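Local coordinates for protein BIS(5'-nucleosyl)-tetraphosphatase (Diadenosine tetraphosphatase), putative (Plasmodium falciparum, PDB 5CFJ) that probably hydrolyses diadenosine tetraphosphate asymmetrically, as a Nudix-family Ap4A hydrolase of the malaria parasite, at residues N53-S56 / G57-A61. Sequence-based numbering, arbitrary orientation.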
loop_
_atom_site.group_PDB
_atom_site.type_symbol
_atom_site.label_atom_id
_atom_site.label_comp_id
_atom_site.label_asym_id
_atom_site.label_seq_id
_atom_site.Cartn_x
_atom_site.Cartn_y
_atom_site.Cartn_z
ATOM N N ASN A 53 15.914 11.491 -5.904
ATOM C CA ASN A 53 17.155 11.141 -6.592
ATOM C C ASN A 53 17.896 9.937 -6.051
ATOM O O ASN A 53 17.997 9.746 -4.839
ATOM C CB ASN A 53 18.125 12.319 -6.562
ATOM C CG ASN A 53 19.409 12.035 -7.331
ATOM O OD1 ASN A 53 19.372 11.521 -8.446
ATOM N ND2 ASN A 53 20.553 12.343 -6.731
ATOM N N ASN A 54 18.446 9.157 -6.971
ATOM C CA ASN A 54 19.331 8.046 -6.630
ATOM C C ASN A 54 18.614 7.062 -5.735
ATOM O O ASN A 54 19.158 6.570 -4.748
ATOM C CB ASN A 54 20.608 8.568 -5.958
ATOM C CG ASN A 54 21.731 7.540 -5.921
ATOM O OD1 ASN A 54 21.511 6.345 -6.105
ATOM N ND2 ASN A 54 22.944 8.009 -5.646
ATOM N N GLU A 55 17.353 6.828 -6.065
ATOM C CA GLU A 55 16.554 5.839 -5.369
ATOM C C GLU A 55 16.192 4.711 -6.306
ATOM O O GLU A 55 15.761 4.950 -7.428
ATOM C CB GLU A 55 15.274 6.457 -4.806
ATOM C CG GLU A 55 15.512 7.396 -3.653
ATOM C CD GLU A 55 14.225 7.887 -3.018
ATOM O OE1 GLU A 55 13.174 7.938 -3.704
ATOM O OE2 GLU A 55 14.265 8.215 -1.818
ATOM N N SER A 56 16.371 3.483 -5.839
ATOM C CA SER A 56 15.696 2.348 -6.441
ATOM C C SER A 56 14.199 2.484 -6.173
ATOM O O SER A 56 13.784 3.234 -5.285
ATOM C CB SER A 56 16.209 1.041 -5.854
ATOM O OG SER A 56 15.890 0.998 -4.472
ATOM N N GLY A 57 13.380 1.739 -6.908
ATOM C CA GLY A 57 11.951 1.721 -6.631
ATOM C C GLY A 57 11.675 1.356 -5.177
ATOM O O GLY A 57 10.829 1.965 -4.516
ATOM N N LEU A 58 12.411 0.376 -4.662
ATOM C CA LEU A 58 12.226 -0.068 -3.287
ATOM C C LEU A 58 12.589 1.037 -2.299
ATOM O O LEU A 58 11.879 1.259 -1.324
ATOM C CB LEU A 58 13.054 -1.326 -3.015
ATOM C CG LEU A 58 12.919 -1.921 -1.616
ATOM C CD1 LEU A 58 11.476 -2.308 -1.330
ATOM C CD2 LEU A 58 13.839 -3.121 -1.458
ATOM N N GLU A 59 13.692 1.739 -2.540
ATOM C CA GLU A 59 14.062 2.852 -1.672
ATOM C C GLU A 59 12.975 3.923 -1.650
ATOM O O GLU A 59 12.636 4.452 -0.592
ATOM C CB GLU A 59 15.403 3.453 -2.102
ATOM C CG GLU A 59 16.602 2.603 -1.693
ATOM C CD GLU A 59 17.915 3.091 -2.273
ATOM O OE1 GLU A 59 17.911 3.723 -3.348
ATOM O OE2 GLU A 59 18.959 2.837 -1.647
ATOM N N THR A 60 12.414 4.228 -2.814
ATOM C CA THR A 60 11.323 5.195 -2.878
ATOM C C THR A 60 10.136 4.704 -2.051
ATOM O O THR A 60 9.569 5.444 -1.260
ATOM C CB THR A 60 10.879 5.440 -4.328
ATOM O OG1 THR A 60 11.962 6.031 -5.057
ATOM C CG2 THR A 60 9.657 6.346 -4.387
ATOM N N ALA A 61 9.778 3.437 -2.221
ATOM C CA ALA A 61 8.650 2.862 -1.505
ATOM C C ALA A 61 8.857 2.952 0.012
ATOM O O ALA A 61 7.954 3.354 0.754
ATOM C CB ALA A 61 8.445 1.436 -1.925
#
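Ser56 and Glu59 close a capping box over the first turn of helix 57-69. Ser56 OG, turned between its own backbone N and carbonyl carbon (chi1 64°), accepts from Glu59 N at 3.0 Å. In return Ser56 N donates to Glu59 OE1 at 2.9 Å, reaching the carboxylate on its anti side and 27° out of plane. Glu59 CG, beside its own backbone N (chi1 -76°), sends the extended chain back past Ser56 OG to that bond, while Ser56 O starts the regular helical bonding by accepting from Thr60 N at 3.0 Å. The tight side lies at buried Thr60: its OG1 donates to Glu55 OE1 across only 2.6 Å, arriving from above the carboxylate plane, and the two side chains cross at about a right angle. Glu52 N also donates to Glu55 OE1, and Arg63 NE makes a salt bridge to Glu55 OE2. The reciprocal bonds hold the solvent side; looser is Asn54, whose O lies 3.4 Å from Glu59 OE1, two acceptors without a bond. Within the Nudix box, the family's loop-helix-loop signature, loop 53-56 leads from strand 44-50 into helix 57-69; Thr60 and Ala61 rest on strand 6-16 through Phe9 and Ile11, and Leu58 and Ala61 meet Tyr99 of strand 92-103.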